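Local coordinates for protein acyl-CoA dehydrogenase (Bacillus subtilis, PDB 5LNX) that uses FAD to oxidise saturated acyl-CoA thioesters to their 2,3-dehydroacyl-CoA products, passing the electrons to an acceptor, at residues L118-L123 with D162-F167. Residues are numbered along the deposited sequence; the frame is centred on the assembly and turned at random.
Sequences LGAFAL and DIYITF. With FAD (flavin-adenine dinucleotide), chain S.
Residues 118-123 and 162-167 run side by side in the same direction, 17° apart end to end, and illustrate how a short edge strand of the acyl-CoA dehydrogenase middle β-domain delivers its chain to the flavin. Gly119 pairs with Ile163 and Ala120 with Tyr164 in parallel register; strand 179-185 flanks 163-169 on its other side. Leu118 O opens the ladder by accepting hydrogen bonds from both Asp162 N and Ile163 N. Further along, Ile165 N donates to Ala120 O (3.0 Å). Past the regular strand the chain still follows its neighbour, for Phe167 N donates to Ala122 O at 3.1 Å.

With CG beside its own backbone N, Asp162 turns the anti lone pair of OD2 to Leu118 N at 2.9 Å. Ala120 CB touches Tyr164 at CD2, while the Tyr164 OH is hydrogen-bonded to Gly159 N. On the flavin side, Phe121 extends with CG anti to the backbone N (chi1 178°), bringing CE1 toward the CE2 edge of Phe167; the ring planes stand at 71°, their centroids 5.3 Å apart. The opposite flank of the Phe121 ring, at CD2, lies edge-on to FAD N3, and Leu237 of helix 229-265 also touches the Phe121 side chain. A leucine in place of Phe121 would probably open a gap between the pyrimidine edge of the flavin and Phe167, leaving the latter ring freer to turn. The Leu123 side chain lies obliquely across Phe167, with CB and CD1 near its ring, and Leu123 N donates a hydrogen bond to flavin O2 at 3.1 Å.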
loop_
_atom_site.group_PDB
_atom_site.type_symbol
_atom_site.label_atom_id
_atom_site.label_comp_id
_atom_site.label_asym_id
_atom_site.label_seq_id
_atom_site.Cartn_x
_atom_site.Cartn_y
_atom_site.Cartn_z
ATOM N N LEU D 118 -24.801 24.026 -23.486
ATOM C CA LEU D 118 -23.875 23.120 -22.806
ATOM C C LEU D 118 -22.454 23.203 -23.390
ATOM O O LEU D 118 -22.256 23.254 -24.617
ATOM C CB LEU D 118 -24.354 21.669 -22.917
ATOM C CG LEU D 118 -23.498 20.639 -22.155
ATOM C CD1 LEU D 118 -23.814 20.681 -20.671
ATOM C CD2 LEU D 118 -23.672 19.227 -22.714
ATOM N N GLY D 119 -21.476 23.090 -22.494
ATOM C CA GLY D 119 -20.083 23.408 -22.766
ATOM C C GLY D 119 -19.191 22.179 -22.824
ATOM O O GLY D 119 -19.412 21.191 -22.131
ATOM N N ALA D 120 -18.127 22.289 -23.613
ATOM C CA ALA D 120 -17.191 21.200 -23.811
ATOM C C ALA D 120 -15.791 21.810 -23.941
ATOM O O ALA D 120 -15.673 23.011 -24.126
ATOM C CB ALA D 120 -17.526 20.457 -25.077
ATOM N N PHE D 121 -14.765 20.955 -23.957
ATOM C CA PHE D 121 -13.326 21.384 -23.818
ATOM C C PHE D 121 -12.248 21.003 -24.812
ATOM O O PHE D 121 -11.166 21.598 -24.825
ATOM C CB PHE D 121 -12.885 21.147 -22.367
ATOM C CG PHE D 121 -11.453 21.482 -22.086
ATOM C CD1 PHE D 121 -11.025 22.804 -22.088
ATOM C CD2 PHE D 121 -10.543 20.476 -21.771
ATOM C CE1 PHE D 121 -9.722 23.121 -21.753
ATOM C CE2 PHE D 121 -9.225 20.786 -21.462
ATOM C CZ PHE D 121 -8.816 22.113 -21.449
ATOM N N ALA D 122 -12.518 20.088 -25.697
ATOM C CA ALA D 122 -11.615 19.946 -26.839
ATOM C C ALA D 122 -10.098 20.335 -26.787
ATOM O O ALA D 122 -9.611 21.165 -27.587
ATOM C CB ALA D 122 -12.206 20.423 -28.168
ATOM N N LEU D 123 -9.332 19.567 -26.020
ATOM C CA LEU D 123 -7.843 19.622 -26.035
ATOM C C LEU D 123 -7.175 18.351 -26.552
ATOM O O LEU D 123 -6.365 18.385 -27.499
ATOM C CB LEU D 123 -7.355 19.905 -24.628
ATOM C CG LEU D 123 -5.862 19.931 -24.355
ATOM C CD1 LEU D 123 -5.131 20.972 -25.189
ATOM C CD2 LEU D 123 -5.665 20.165 -22.864
ATOM N N ASP D 162 -23.008 22.443 -27.138
ATOM C CA ASP D 162 -23.292 23.530 -28.086
ATOM C C ASP D 162 -22.046 24.380 -28.374
ATOM O O ASP D 162 -21.857 24.890 -29.489
ATOM C CB ASP D 162 -24.391 24.453 -27.526
ATOM C CG ASP D 162 -25.681 23.720 -27.228
ATOM O OD1 ASP D 162 -26.447 23.447 -28.182
ATOM O OD2 ASP D 162 -25.925 23.402 -26.041
ATOM N N ILE D 163 -21.241 24.568 -27.333
ATOM C CA ILE D 163 -19.980 25.296 -27.408
ATOM C C ILE D 163 -18.834 24.338 -27.085
ATOM O O ILE D 163 -18.890 23.620 -26.080
ATOM C CB ILE D 163 -19.938 26.444 -26.368
ATOM C CG1 ILE D 163 -20.956 27.538 -26.700
ATOM C CG2 ILE D 163 -18.514 26.951 -26.159
ATOM C CD1 ILE D 163 -20.647 28.436 -27.876
ATOM N N TYR D 164 -17.787 24.364 -27.913
ATOM C CA TYR D 164 -16.540 23.616 -27.646
ATOM C C TYR D 164 -15.321 24.548 -27.601
ATOM O O TYR D 164 -14.871 25.051 -28.629
ATOM C CB TYR D 164 -16.286 22.521 -28.688
ATOM C CG TYR D 164 -17.349 21.461 -28.817
ATOM C CD1 TYR D 164 -18.564 21.751 -29.419
ATOM C CD2 TYR D 164 -17.113 20.140 -28.437
ATOM C CE1 TYR D 164 -19.551 20.780 -29.578
ATOM C CE2 TYR D 164 -18.092 19.159 -28.603
ATOM C CZ TYR D 164 -19.306 19.492 -29.178
ATOM O OH TYR D 164 -20.300 18.556 -29.329
ATOM N N ILE D 165 -14.770 24.733 -26.399
ATOM C CA ILE D 165 -13.505 25.460 -26.220
ATOM C C ILE D 165 -12.377 24.595 -26.769
ATOM O O ILE D 165 -12.046 23.544 -26.210
ATOM C CB ILE D 165 -13.205 25.813 -24.750
ATOM C CG1 ILE D 165 -14.359 26.579 -24.111
ATOM C CG2 ILE D 165 -11.916 26.599 -24.652
ATOM C CD1 ILE D 165 -14.998 27.667 -24.963
ATOM N N THR D 166 -11.848 25.024 -27.915
ATOM C CA THR D 166 -11.032 24.161 -28.764
ATOM C C THR D 166 -9.667 24.753 -28.944
ATOM O O THR D 166 -9.525 25.944 -29.249
ATOM C CB THR D 166 -11.649 23.941 -30.173
ATOM O OG1 THR D 166 -13.028 23.596 -30.052
ATOM C CG2 THR D 166 -10.936 22.795 -30.912
ATOM N N PHE D 167 -8.678 23.873 -28.877
ATOM C CA PHE D 167 -7.277 24.270 -28.948
ATOM C C PHE D 167 -6.635 23.751 -30.226
ATOM O O PHE D 167 -6.761 22.571 -30.558
ATOM C CB PHE D 167 -6.515 23.787 -27.702
ATOM C CG PHE D 167 -7.074 24.335 -26.427
ATOM C CD1 PHE D 167 -6.646 25.545 -25.924
ATOM C CD2 PHE D 167 -8.098 23.664 -25.774
ATOM C CE1 PHE D 167 -7.196 26.059 -24.766
ATOM C CE2 PHE D 167 -8.667 24.181 -24.631
ATOM C CZ PHE D 167 -8.213 25.377 -24.116
HETATM P PA FAD S . -1.174 9.007 -22.190
HETATM O O1A FAD S . -1.162 10.445 -21.701
HETATM O O2A FAD S . -0.431 8.534 -23.396
HETATM O O5B FAD S . -0.606 8.167 -20.939
HETATM C C5B FAD S . -0.578 6.750 -20.847
HETATM C C4B FAD S . -0.042 6.438 -19.451
HETATM O O4B FAD S . 1.311 6.826 -19.455
HETATM C C3B FAD S . -0.741 7.233 -18.359
HETATM O O3B FAD S . -0.817 6.485 -17.139
HETATM C C2B FAD S . 0.154 8.415 -18.124
HETATM O O2B FAD S . 0.227 8.719 -16.742
HETATM C C1B FAD S . 1.490 7.885 -18.540
HETATM N N9A FAD S . 2.425 8.852 -19.096
HETATM C C8A FAD S . 2.564 9.259 -20.378
HETATM N N7A FAD S . 3.636 10.104 -20.481
HETATM C C5A FAD S . 4.170 10.236 -19.238
HETATM C C6A FAD S . 5.295 10.924 -18.599
HETATM N N6A FAD S . 6.116 11.728 -19.292
HETATM N N1A FAD S . 5.507 10.719 -17.280
HETATM C C2A FAD S . 4.752 9.923 -16.509
HETATM N N3A FAD S . 3.708 9.269 -17.026
HETATM C C4A FAD S . 3.386 9.374 -18.342
HETATM N N1 FAD S . -9.709 15.291 -22.984
HETATM C C2 FAD S . -10.103 16.568 -23.202
HETATM O O2 FAD S . -9.345 17.298 -23.854
HETATM N N3 FAD S . -11.262 17.086 -22.742
HETATM C C4 FAD S . -12.127 16.352 -22.031
HETATM O O4 FAD S . -13.208 16.833 -21.610
HETATM C C4X FAD S . -11.775 14.942 -21.771
HETATM N N5 FAD S . -12.604 14.144 -21.065
HETATM C C5X FAD S . -12.290 12.847 -20.847
HETATM C C6 FAD S . -13.212 12.068 -20.196
HETATM C C7 FAD S . -12.952 10.753 -19.903
HETATM C C7M FAD S . -13.995 10.039 -19.081
HETATM C C8 FAD S . -11.671 10.155 -20.364
HETATM C C8M FAD S . -11.294 8.721 -20.099
HETATM C C9 FAD S . -10.765 10.924 -21.053
HETATM C C9A FAD S . -11.014 12.262 -21.330
HETATM N N10 FAD S . -10.119 13.078 -22.096
HETATM C C10 FAD S . -10.480 14.432 -22.300
HETATM C "C1'" FAD S . -8.809 12.581 -22.545
HETATM C "C2'" FAD S . -7.855 12.532 -21.329
HETATM O "O2'" FAD S . -7.542 13.819 -20.765
HETATM C "C3'" FAD S . -6.584 11.770 -21.675
HETATM O "O3'" FAD S . -6.886 10.376 -21.649
HETATM C "C4'" FAD S . -5.447 12.122 -20.727
HETATM O "O4'" FAD S . -5.055 13.488 -20.948
HETATM C "C5'" FAD S . -4.232 11.170 -20.868
HETATM O "O5'" FAD S . -3.717 10.980 -22.187
HETATM P P FAD S . -3.787 9.559 -22.988
HETATM O O1P FAD S . -3.135 9.672 -24.355
HETATM O O2P FAD S . -5.195 9.035 -22.918
HETATM O O3P FAD S . -2.721 8.545 -22.317
#